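Long-range contacts in synaptic vesicle membrane protein VAT-1 homolog-like (Homo sapiens, PDB 4A27), which probably works as an oxidoreductase of the quinone oxidoreductase subfamily within the zinc-containing alcohol dehydrogenase family: residues K179-I183 with R332-G336; M125-T129 with G154-A158. All blocks are in the same frame, centred on the assembly; numbering follows the deposited sequence.

How the contacts relate
Both contacts involve the Rossmann-type part of the chain, which in this family usually holds a nicotinamide cofactor. Contact 2 lies deep, its centre about 5 Å from the centre of the chain, where the helix that starts in the glycine-rich motif meets helix 124-137. Contact 1 lies farther out, about 16 Å from the chain centre, and joins Lys179 and the short helix 180-183, after strand 170-175, to the loop leading into strand 337-341. Although their centres are about 15 Å apart, they touch: Ile183 CB lies 4.1 Å from Gln157 NE2. Ser186 OG bonds to both Ile183 O and Gln157 NE2, and Lys337, just beyond contact 1, packs on Met125 and Asn126 of contact 2.

Contact 1 (K179-I183 with R332-G336); sequences KHEAI and RGNIG
Lys179 sends its ammonium group to the backbone of 332-336, where NZ donates to Arg332 O at 2.8 Å and, weakly, to Asn334 O at 3.3 Å. As modelled, NZ also comes too close to an atom elsewhere, which leaves the fine detail of this double grip in doubt. The chain gets there by leaving with CG beside the backbone N (chi1 -65°) and then running fully extended, with CE also close to both oxygens. Arg332, with positive phi, closes helix 322-330 in a Schellman motif, and the backbone that follows carries both oxygens to the lysine. Arg332 NH2 stands 4.4 Å from Lys179 NZ and also near Arg193; a 1,2-ethanediol, probably from the crystallisation liquor, lies beside Lys179. The end of strand 170-175 and the residues just after it are where Rossmann folds commonly meet the adenosine ribose of the cofactor, so this cluster of positive charges is consistent with a cofactor-facing edge. On the loop itself, Asn334 ND2 donates to Gly336 O at 2.9 Å, nearly straight at 161° and in the carbonyl plane, tying Asn334 to the backbone two residues on, while Asp314 OD1 takes the Ile335 N-H and Gly336 pairs by its backbone with Gly152.

Beyond the polar end, Ile335 supplies the apolar surface. Its CG1 slides along the lysine methylenes, coming 4.1 Å from Lys179 CD, with the two chains running in opposite directions. The tip, CD1, reaches Ala182 CB at 3.7 Å, and the other branch, CG2, meets Ile183 CG2 at 3.7 Å. Ile183 in turn leans on Leu190 of strand 189-192.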
ATOM      1  N   LYS A 179       5.377   0.438 -31.689  1.00 66.38           N
ATOM      2  CA  LYS A 179       4.424   1.337 -31.044  1.00 65.33           C
ATOM      3  C   LYS A 179       5.040   2.656 -30.584  1.00 58.37           C
ATOM      4  O   LYS A 179       4.289   3.614 -30.365  1.00 52.68           O
ATOM      5  CB  LYS A 179       3.732   0.657 -29.861  1.00 59.75           C
ATOM      6  CG  LYS A 179       2.845  -0.523 -30.261  1.00 55.30           C
ATOM      7  CD  LYS A 179       2.162  -1.135 -29.053  1.00 49.46           C
ATOM      8  CE  LYS A 179       1.343  -2.351 -29.430  1.00 49.78           C
ATOM      9  NZ  LYS A 179       1.064  -3.184 -28.250  1.00 50.34           N
ATOM     10  N   HIS A 180       6.379   2.713 -30.471  1.00 51.15           N
ATOM     11  CA  HIS A 180       7.070   3.782 -29.728  1.00 52.52           C
ATOM     12  C   HIS A 180       6.781   5.180 -30.282  1.00 59.83           C
ATOM     13  O   HIS A 180       6.594   6.113 -29.502  1.00 53.67           O
ATOM     14  CB  HIS A 180       8.593   3.528 -29.627  1.00 57.94           C
ATOM     15  CG  HIS A 180       8.977   2.417 -28.675  1.00 51.01           C
ATOM     16  ND1 HIS A 180      10.258   2.256 -28.176  1.00 48.54           N
ATOM     17  CD2 HIS A 180       8.226   1.428 -28.113  1.00 48.44           C
ATOM     18  CE1 HIS A 180      10.285   1.197 -27.374  1.00 50.89           C
ATOM     19  NE2 HIS A 180       9.061   0.681 -27.315  1.00 48.83           N
ATOM     20  N   GLU A 181       6.715   5.333 -31.605  1.00 53.10           N
ATOM     21  CA  GLU A 181       6.505   6.664 -32.205  1.00 62.51           C
ATOM     22  C   GLU A 181       5.120   7.193 -31.834  1.00 59.11           C
ATOM     23  O   GLU A 181       4.966   8.390 -31.577  1.00 73.83           O
ATOM     24  CB  GLU A 181       6.707   6.672 -33.749  1.00 50.92           C
ATOM     25  N   ALA A 182       4.124   6.304 -31.813  1.00 56.78           N
ATOM     26  CA  ALA A 182       2.743   6.683 -31.491  1.00 52.88           C
ATOM     27  C   ALA A 182       2.488   6.961 -29.990  1.00 53.36           C
ATOM     28  O   ALA A 182       1.622   7.778 -29.650  1.00 52.59           O
ATOM     29  CB  ALA A 182       1.763   5.617 -32.001  1.00 52.80           C
ATOM     30  N   ILE A 183       3.211   6.295 -29.094  1.00 49.89           N
ATOM     31  CA  ILE A 183       2.952   6.483 -27.642  1.00 47.56           C
ATOM     32  C   ILE A 183       4.068   7.202 -26.873  1.00 44.63           C
ATOM     33  O   ILE A 183       3.928   7.461 -25.687  1.00 50.17           O
ATOM     34  CB  ILE A 183       2.599   5.165 -26.956  1.00 50.96           C
ATOM     35  CG1 ILE A 183       3.806   4.246 -26.870  1.00 49.31           C
ATOM     36  CG2 ILE A 183       1.493   4.470 -27.714  1.00 48.06           C
ATOM     37  CD1 ILE A 183       3.545   3.004 -26.074  1.00 48.68           C
ATOM     38  N   ARG A 332      -1.547  -8.633 -29.182  1.00 57.83           N
ATOM     39  CA  ARG A 332      -1.018  -7.412 -28.589  1.00 53.52           C
ATOM     40  C   ARG A 332      -0.736  -6.312 -29.612  1.00 49.89           C
ATOM     41  O   ARG A 332       0.224  -5.552 -29.460  1.00 50.70           O
ATOM     42  CB  ARG A 332       0.258  -7.729 -27.802  1.00 70.11           C
ATOM     43  CG  ARG A 332       0.100  -8.788 -26.697  1.00 78.19           C
ATOM     44  CD  ARG A 332       1.458  -9.067 -26.046  1.00 90.66           C
ATOM     45  NE  ARG A 332       2.268  -7.849 -26.070  1.00 98.55           N
ATOM     46  CZ  ARG A 332       2.287  -6.916 -25.120  1.00 91.67           C
ATOM     47  NH1 ARG A 332       1.580  -7.065 -24.010  1.00 79.64           N
ATOM     48  NH2 ARG A 332       3.040  -5.830 -25.278  1.00102.72           N
ATOM     49  N   GLY A 333      -1.571  -6.244 -30.648  1.00 48.10           N
ATOM     50  CA  GLY A 333      -1.379  -5.308 -31.744  1.00 50.53           C
ATOM     51  C   GLY A 333      -2.002  -3.941 -31.562  1.00 56.77           C
ATOM     52  O   GLY A 333      -1.795  -3.055 -32.391  1.00 50.38           O
ATOM     53  N   ASN A 334      -2.794  -3.772 -30.500  1.00 51.74           N
ATOM     54  CA  ASN A 334      -3.526  -2.531 -30.269  1.00 40.71           C
ATOM     55  C   ASN A 334      -2.759  -1.426 -29.533  1.00 44.61           C
ATOM     56  O   ASN A 334      -1.871  -1.699 -28.729  1.00 44.27           O
ATOM     57  CB  ASN A 334      -4.785  -2.830 -29.458  1.00 43.26           C
ATOM     58  CG  ASN A 334      -4.470  -3.516 -28.155  1.00 45.07           C
ATOM     59  OD1 ASN A 334      -3.980  -4.637 -28.146  1.00 44.86           O
ATOM     60  ND2 ASN A 334      -4.730  -2.854 -27.058  1.00 33.84           N
ATOM     61  N   ILE A 335      -3.145  -0.175 -29.793  1.00 38.86           N
ATOM     62  CA  ILE A 335      -2.794   0.965 -28.958  1.00 41.29           C
ATOM     63  C   ILE A 335      -4.102   1.542 -28.367  1.00 38.95           C
ATOM     64  O   ILE A 335      -4.860   2.210 -29.056  1.00 38.47           O
ATOM     65  CB  ILE A 335      -2.063   2.058 -29.780  1.00 41.81           C
ATOM     66  CG1 ILE A 335      -0.697   1.544 -30.190  1.00 48.99           C
ATOM     67  CG2 ILE A 335      -1.852   3.344 -28.970  1.00 40.48           C
ATOM     68  CD1 ILE A 335       0.030   2.436 -31.216  1.00 49.10           C
ATOM     69  N   GLY A 336      -4.351   1.297 -27.093  1.00 39.00           N
ATOM     70  CA  GLY A 336      -5.631   1.705 -26.509  1.00 39.92           C
ATOM     71  C   GLY A 336      -6.696   0.643 -26.697  1.00 46.39           C
ATOM     72  O   GLY A 336      -6.412  -0.515 -27.021  1.00 35.44           O
TER

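Contact 2 (M125-T129 with G154-A158); sequences MNFVT and GVGQA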
ATOM      1  N   MET A 125     -13.658   0.417 -17.229  1.00 39.07           N
ATOM      2  CA  MET A 125     -12.707  -0.614 -16.821  1.00 37.90           C
ATOM      3  C   MET A 125     -11.301  -0.045 -16.699  1.00 41.74           C
ATOM      4  O   MET A 125     -10.674  -0.166 -15.635  1.00 35.12           O
ATOM      5  CB  MET A 125     -12.721  -1.807 -17.771  1.00 37.02           C
ATOM      6  CG  MET A 125     -13.953  -2.715 -17.626  1.00 61.48           C
ATOM      7  SD  MET A 125     -13.907  -3.753 -16.139  1.00 53.33           S
ATOM      8  CE  MET A 125     -12.907  -5.100 -16.814  1.00 43.00           C
ATOM      9  N   ASN A 126     -10.799   0.551 -17.789  1.00 36.36           N
ATOM     10  CA  ASN A 126      -9.411   0.969 -17.829  1.00 31.84           C
ATOM     11  C   ASN A 126      -9.123   2.084 -16.841  1.00 32.20           C
ATOM     12  O   ASN A 126      -8.108   2.019 -16.104  1.00 34.26           O
ATOM     13  CB  ASN A 126      -8.948   1.358 -19.229  1.00 30.64           C
ATOM     14  CG  ASN A 126      -8.902   0.176 -20.206  1.00 37.44           C
ATOM     15  OD1 ASN A 126      -8.935  -0.975 -19.810  1.00 39.70           O
ATOM     16  ND2 ASN A 126      -8.823   0.475 -21.489  1.00 36.05           N
ATOM     17  N   PHE A 127      -9.966   3.112 -16.809  1.00 35.59           N
ATOM     18  CA  PHE A 127      -9.651   4.262 -15.988  1.00 32.73           C
ATOM     19  C   PHE A 127      -9.911   4.029 -14.496  1.00 33.10           C
ATOM     20  O   PHE A 127      -9.149   4.530 -13.657  1.00 33.56           O
ATOM     21  CB  PHE A 127     -10.313   5.545 -16.491  1.00 34.26           C
ATOM     22  CG  PHE A 127      -9.585   6.159 -17.657  1.00 34.23           C
ATOM     23  CD1 PHE A 127      -9.762   5.654 -18.944  1.00 35.98           C
ATOM     24  CD2 PHE A 127      -8.688   7.209 -17.460  1.00 36.99           C
ATOM     25  CE1 PHE A 127      -9.041   6.183 -20.026  1.00 35.48           C
ATOM     26  CE2 PHE A 127      -7.969   7.755 -18.542  1.00 35.85           C
ATOM     27  CZ  PHE A 127      -8.163   7.231 -19.827  1.00 41.98           C
ATOM     28  N   VAL A 128     -10.940   3.252 -14.146  1.00 32.85           N
ATOM     29  CA  VAL A 128     -11.162   2.955 -12.742  1.00 33.64           C
ATOM     30  C   VAL A 128      -9.997   2.066 -12.250  1.00 31.71           C
ATOM     31  O   VAL A 128      -9.495   2.248 -11.162  1.00 30.44           O
ATOM     32  CB  VAL A 128     -12.559   2.284 -12.467  1.00 38.81           C
ATOM     33  CG1 VAL A 128     -12.669   1.836 -11.060  1.00 34.67           C
ATOM     34  CG2 VAL A 128     -13.731   3.261 -12.783  1.00 36.32           C
ATOM     35  N   THR A 129      -9.558   1.110 -13.055  1.00 34.16           N
ATOM     36  CA  THR A 129      -8.460   0.247 -12.634  1.00 36.04           C
ATOM     37  C   THR A 129      -7.223   1.089 -12.336  1.00 31.29           C
ATOM     38  O   THR A 129      -6.573   0.960 -11.306  1.00 30.64           O
ATOM     39  CB  THR A 129      -8.172  -0.805 -13.726  1.00 34.28           C
ATOM     40  OG1 THR A 129      -9.311  -1.649 -13.844  1.00 36.55           O
ATOM     41  CG2 THR A 129      -6.920  -1.649 -13.434  1.00 28.87           C
ATOM     42  N   GLY A 154      -4.818  -0.174 -22.989  1.00 39.88           N
ATOM     43  CA  GLY A 154      -5.845   0.626 -22.377  1.00 37.67           C
ATOM     44  C   GLY A 154      -5.509   1.082 -20.965  1.00 33.85           C
ATOM     45  O   GLY A 154      -5.534   2.275 -20.687  1.00 29.78           O
ATOM     46  N   VAL A 155      -5.175   0.153 -20.089  1.00 34.69           N
ATOM     47  CA  VAL A 155      -4.820   0.504 -18.701  1.00 37.51           C
ATOM     48  C   VAL A 155      -3.531   1.305 -18.681  1.00 42.87           C
ATOM     49  O   VAL A 155      -3.435   2.343 -18.001  1.00 33.62           O
ATOM     50  CB  VAL A 155      -4.679  -0.719 -17.780  1.00 38.88           C
ATOM     51  CG1 VAL A 155      -4.101  -0.304 -16.361  1.00 32.43           C
ATOM     52  CG2 VAL A 155      -6.001  -1.414 -17.602  1.00 37.13           C
ATOM     53  N   GLY A 156      -2.544   0.833 -19.435  1.00 36.71           N
ATOM     54  CA  GLY A 156      -1.281   1.537 -19.545  1.00 35.21           C
ATOM     55  C   GLY A 156      -1.404   2.999 -19.919  1.00 32.71           C
ATOM     56  O   GLY A 156      -0.769   3.851 -19.307  1.00 32.42           O
ATOM     57  N   GLN A 157      -2.235   3.303 -20.915  1.00 31.17           N
ATOM     58  CA  GLN A 157      -2.428   4.690 -21.294  1.00 32.45           C
ATOM     59  C   GLN A 157      -3.237   5.463 -20.244  1.00 30.89           C
ATOM     60  O   GLN A 157      -2.994   6.668 -20.041  1.00 33.68           O
ATOM     61  CB  GLN A 157      -3.130   4.777 -22.657  1.00 36.15           C
ATOM     62  CG  GLN A 157      -2.222   4.438 -23.828  1.00 40.11           C
ATOM     63  CD  GLN A 157      -1.182   5.512 -24.061  1.00 43.77           C
ATOM     64  OE1 GLN A 157      -1.519   6.594 -24.541  1.00 36.02           O
ATOM     65  NE2 GLN A 157       0.095   5.230 -23.694  1.00 36.68           N
ATOM     66  N   ALA A 158      -4.221   4.813 -19.614  1.00 31.97           N
ATOM     67  CA  ALA A 158      -4.966   5.455 -18.531  1.00 35.88           C
ATOM     68  C   ALA A 158      -4.019   5.791 -17.368  1.00 33.67           C
ATOM     69  O   ALA A 158      -4.099   6.872 -16.776  1.00 29.66           O
ATOM     70  CB  ALA A 158      -6.160   4.562 -18.061  1.00 32.08           C
TER
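Asn126 lies against the first turn of helix 154-163, and its atoms can be followed outward one by one. CB faces the Gly154 carbonyl, 3.8 Å from Gly154 O. CG, beside the backbone N (chi1 -67°), comes to 3.6 Å from Gly154 C. There the amide forks: OD1 meets the methyl Val155 CG2 at 3.7 Å, while ND2 presses to 3.1 Å from Gly154 CA. So tight a fit leaves no place for a side chain on Gly154, whose beta carbon would fall only 2.0 Å from Asn126 ND2. Gly154 opens helix 154-163 within the glycine-rich motif that follows the first Rossmann strand, 145-148, and in relatives lies against the cofactor's pyrophosphate.

One turn further on, Ala158 CB sits over the centre of the Phe127 ring, a CH-pi contact 3.5 Å from the centroid and only 4° off its normal. A serine in place of Phe127 would probably leave the Ala158 methyl without its aromatic floor and open a gap between the helices. Thr129 OG1 and N both donate to Met125 O, from opposite faces of its carbonyl plane.

The axes of the two segments come within 8.2 Å and cross at -49°. Phe127 also packs on Phe123 and on Leu300 of helix 290-305, Val128 lies against helices 280-285 and 290-305, and Asn126 touches Lys337 of strand 337-341.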